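Glyco_hydro_cc domain-containing protein (Pseudomonas viridiflava, PDB 6UAV) probably hydrolyses internal beta-1,3 linkages of glucans, as a subgroup II endo-beta-1,3-glucanase of glycoside hydrolase family 128. Local coordinates at residues 25-35 / 44-55. Numbering follows the deposited sequence.
Sequences MSWWYNWSPKP and YAGQYNVDFVPM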
# COMPACT_ATOMS: atom_id res chain seq x y z
N MET A 25 -5.07 13.85 -3.97
CA MET A 25 -4.26 12.78 -3.37
C MET A 25 -3.75 13.27 -2.01
O MET A 25 -3.13 14.37 -2.02
CB MET A 25 -3.04 12.48 -4.25
CG MET A 25 -2.15 11.42 -3.67
SD MET A 25 -0.50 11.18 -4.49
CE MET A 25 0.42 12.56 -3.83
N SER A 26 -3.95 12.51 -0.94
CA SER A 26 -3.45 12.84 0.42
C SER A 26 -2.08 12.22 0.67
O SER A 26 -1.34 12.80 1.47
CB SER A 26 -4.47 12.43 1.41
OG SER A 26 -5.48 13.41 1.37
N TRP A 27 -1.72 11.10 0.04
CA TRP A 27 -0.45 10.45 0.45
C TRP A 27 0.12 9.60 -0.66
O TRP A 27 -0.58 9.27 -1.63
CB TRP A 27 -0.68 9.62 1.72
CG TRP A 27 -1.50 8.39 1.48
CD1 TRP A 27 -2.85 8.32 1.25
CD2 TRP A 27 -1.01 7.04 1.32
NE1 TRP A 27 -3.24 7.03 0.99
CE2 TRP A 27 -2.13 6.22 1.04
CE3 TRP A 27 0.25 6.46 1.41
CZ2 TRP A 27 -2.00 4.85 0.93
CZ3 TRP A 27 0.35 5.10 1.30
CH2 TRP A 27 -0.74 4.31 1.02
N TRP A 28 1.36 9.25 -0.50
CA TRP A 28 2.00 8.27 -1.41
C TRP A 28 3.03 7.46 -0.67
O TRP A 28 3.42 7.81 0.44
CB TRP A 28 2.63 8.95 -2.63
CG TRP A 28 4.04 9.48 -2.48
CD1 TRP A 28 5.17 8.87 -2.95
CD2 TRP A 28 4.49 10.69 -1.86
NE1 TRP A 28 6.27 9.63 -2.71
CE2 TRP A 28 5.89 10.77 -2.05
CE3 TRP A 28 3.83 11.74 -1.20
CZ2 TRP A 28 6.65 11.83 -1.58
CZ3 TRP A 28 4.59 12.81 -0.78
CH2 TRP A 28 5.98 12.82 -0.91
N TYR A 29 3.53 6.42 -1.33
CA TYR A 29 4.67 5.68 -0.78
C TYR A 29 5.40 5.11 -1.97
O TYR A 29 4.83 5.15 -3.06
CB TYR A 29 4.20 4.63 0.23
CG TYR A 29 3.63 3.40 -0.42
CD1 TYR A 29 2.36 3.39 -0.99
CD2 TYR A 29 4.37 2.24 -0.45
CE1 TYR A 29 1.85 2.24 -1.57
CE2 TYR A 29 3.88 1.10 -1.03
CZ TYR A 29 2.61 1.10 -1.61
OH TYR A 29 2.12 -0.04 -2.17
N ASN A 30 6.60 4.62 -1.74
CA ASN A 30 7.50 4.22 -2.85
C ASN A 30 8.19 2.91 -2.52
O ASN A 30 9.22 2.66 -3.13
CB ASN A 30 8.52 5.31 -3.18
CG ASN A 30 9.53 5.52 -2.07
OD1 ASN A 30 9.42 4.86 -1.02
ND2 ASN A 30 10.51 6.37 -2.33
N TRP A 31 7.59 2.08 -1.69
CA TRP A 31 8.13 0.75 -1.32
C TRP A 31 9.49 0.88 -0.61
O TRP A 31 10.19 -0.10 -0.54
CB TRP A 31 8.24 -0.19 -2.52
CG TRP A 31 6.91 -0.41 -3.16
CD1 TRP A 31 5.98 -1.35 -2.83
CD2 TRP A 31 6.36 0.29 -4.30
NE1 TRP A 31 4.89 -1.27 -3.65
CE2 TRP A 31 5.08 -0.26 -4.55
CE3 TRP A 31 6.84 1.32 -5.12
CZ2 TRP A 31 4.27 0.20 -5.62
CZ3 TRP A 31 6.06 1.74 -6.18
CH2 TRP A 31 4.80 1.21 -6.39
N SER A 32 9.85 2.05 -0.09
CA SER A 32 11.22 2.25 0.45
C SER A 32 11.13 3.12 1.68
O SER A 32 10.08 3.71 1.97
CB SER A 32 12.13 2.87 -0.59
OG SER A 32 12.06 4.25 -0.45
N PRO A 33 12.21 3.17 2.50
CA PRO A 33 12.09 3.92 3.75
C PRO A 33 12.10 5.45 3.65
O PRO A 33 11.82 6.12 4.64
CB PRO A 33 13.32 3.47 4.52
CG PRO A 33 13.89 2.30 3.81
CD PRO A 33 13.47 2.43 2.35
N LYS A 34 12.44 6.02 2.49
CA LYS A 34 12.50 7.49 2.30
C LYS A 34 11.98 7.87 0.93
O LYS A 34 12.07 7.06 -0.02
CB LYS A 34 13.93 7.96 2.44
CG LYS A 34 14.41 8.04 3.88
CD LYS A 34 15.88 8.13 3.98
CE LYS A 34 16.39 8.15 5.42
NZ LYS A 34 17.75 7.57 5.45
N PRO A 35 11.50 9.11 0.77
CA PRO A 35 11.08 9.57 -0.53
C PRO A 35 12.25 9.66 -1.51
O PRO A 35 13.45 9.64 -1.12
CB PRO A 35 10.53 10.97 -0.30
CG PRO A 35 10.37 11.10 1.17
CD PRO A 35 11.35 10.14 1.81
N TYR A 44 7.13 19.36 0.91
CA TYR A 44 5.98 18.79 0.18
C TYR A 44 4.75 18.80 1.08
O TYR A 44 3.64 19.01 0.57
CB TYR A 44 6.34 17.46 -0.44
CG TYR A 44 6.85 16.40 0.48
CD1 TYR A 44 5.97 15.71 1.29
CD2 TYR A 44 8.20 16.08 0.57
CE1 TYR A 44 6.41 14.77 2.20
CE2 TYR A 44 8.65 15.10 1.44
CZ TYR A 44 7.75 14.47 2.28
OH TYR A 44 8.08 13.50 3.20
N ALA A 45 4.89 18.53 2.37
CA ALA A 45 3.73 18.42 3.26
C ALA A 45 3.11 19.79 3.41
O ALA A 45 1.90 19.88 3.24
CB ALA A 45 4.11 17.84 4.63
N GLY A 46 3.90 20.81 3.63
CA GLY A 46 3.41 22.18 3.82
C GLY A 46 2.85 22.77 2.55
O GLY A 46 1.89 23.51 2.66
N GLN A 47 3.44 22.55 1.40
CA GLN A 47 3.02 23.25 0.14
C GLN A 47 1.88 22.49 -0.55
O GLN A 47 1.01 23.13 -1.07
CB GLN A 47 4.18 23.38 -0.85
CG GLN A 47 3.77 24.07 -2.17
CD GLN A 47 3.19 25.45 -2.01
OE1 GLN A 47 3.36 26.16 -1.00
NE2 GLN A 47 2.42 25.85 -3.04
N TYR A 48 1.94 21.16 -0.65
CA TYR A 48 0.99 20.34 -1.44
C TYR A 48 -0.01 19.64 -0.51
O TYR A 48 -0.96 19.02 -1.02
CB TYR A 48 1.77 19.29 -2.24
CG TYR A 48 2.80 19.89 -3.16
CD1 TYR A 48 2.47 20.40 -4.39
CD2 TYR A 48 4.13 19.87 -2.84
CE1 TYR A 48 3.43 20.96 -5.23
CE2 TYR A 48 5.11 20.43 -3.63
CZ TYR A 48 4.78 20.92 -4.87
OH TYR A 48 5.78 21.42 -5.64
N ASN A 49 0.18 19.70 0.81
CA ASN A 49 -0.71 18.96 1.76
C ASN A 49 -0.75 17.49 1.35
O ASN A 49 -1.83 16.87 1.25
CB ASN A 49 -2.07 19.64 1.84
CG ASN A 49 -2.90 19.04 2.96
OD1 ASN A 49 -2.34 18.49 3.94
ND2 ASN A 49 -4.21 19.18 2.83
N VAL A 50 0.41 16.89 1.13
CA VAL A 50 0.57 15.43 0.91
C VAL A 50 1.53 14.91 1.96
O VAL A 50 2.38 15.68 2.49
CB VAL A 50 1.00 15.09 -0.54
CG1 VAL A 50 -0.03 15.57 -1.55
CG2 VAL A 50 2.35 15.70 -0.85
N ASP A 51 1.34 13.65 2.35
CA ASP A 51 2.32 12.99 3.25
C ASP A 51 2.91 11.77 2.56
O ASP A 51 2.25 11.13 1.76
CB ASP A 51 1.75 12.72 4.64
CG ASP A 51 0.62 11.73 4.70
OD1 ASP A 51 -0.51 12.14 4.37
OD2 ASP A 51 0.89 10.54 5.07
N PHE A 52 4.16 11.48 2.86
CA PHE A 52 4.86 10.24 2.40
C PHE A 52 4.85 9.23 3.55
O PHE A 52 5.11 9.62 4.71
CB PHE A 52 6.31 10.55 2.06
CG PHE A 52 7.19 9.34 1.83
CD1 PHE A 52 7.12 8.64 0.64
CD2 PHE A 52 8.05 8.88 2.83
CE1 PHE A 52 7.93 7.53 0.44
CE2 PHE A 52 8.83 7.76 2.61
CZ PHE A 52 8.75 7.07 1.43
N VAL A 53 4.63 7.96 3.27
CA VAL A 53 4.60 6.87 4.29
C VAL A 53 5.72 5.93 3.97
O VAL A 53 5.79 5.39 2.88
CB VAL A 53 3.26 6.12 4.35
CG1 VAL A 53 3.27 4.97 5.38
CG2 VAL A 53 2.13 7.09 4.63
N PRO A 54 6.71 5.82 4.87
CA PRO A 54 7.86 4.96 4.61
C PRO A 54 7.46 3.47 4.64
O PRO A 54 6.52 3.11 5.33
CB PRO A 54 8.82 5.15 5.75
CG PRO A 54 8.10 5.98 6.74
CD PRO A 54 6.79 6.49 6.17
N MET A 55 8.32 2.63 4.04
CA MET A 55 8.06 1.19 4.02
C MET A 55 9.36 0.40 4.21
O MET A 55 10.39 0.75 3.66
CB MET A 55 7.45 0.76 2.69
CG MET A 55 7.21 -0.75 2.63
SD MET A 55 6.10 -1.21 1.29
CE MET A 55 5.41 -2.70 2.00
O HOH W 1 7.36 4.05 1.11
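Ser26 O accepts a hydrogen bond from Asp51 N at 2.9 Å, Trp28 N donates one to Asp51 O, and Trp28 O accepts one from Val53 N at 3.1 Å. Past the end of strand 27-29 this parallel pairing opens, and a water bridges the gap, accepting from Asn30 N and lying 2.7 Å from Val53 O. Met55 N reaches Ser32 O at 2.9 Å from above the carbonyl plane. Asp51 turns its carboxylate past Trp27 CB, and its OD1 forms a salt bridge with Arg222 of strand 220-225. The two strands are neighbours in the eight-stranded TIM barrel, joined by a beta-alpha-beta crossover through helix 44-48. Trp28, Tyr44 and Phe52 form an aromatic cluster between the strands and the helix. Trp28 pushes its CH2 edge into the face of Tyr44, planes 73° apart, while Phe52 CB sits over the indole's six-membered ring, 3.8 Å from its centroid. With CG anti to the backbone N (chi1 169°), the Phe52 ring reaches the loop 30-35, where Pro35 CG lies over its face and Asn30 OD1 meets its edge, 3.4 Å from CZ. On the Trp27 and Asp51 side of the sheet, Val53 CG2 packs against Trp27 CE3 at 3.8 Å.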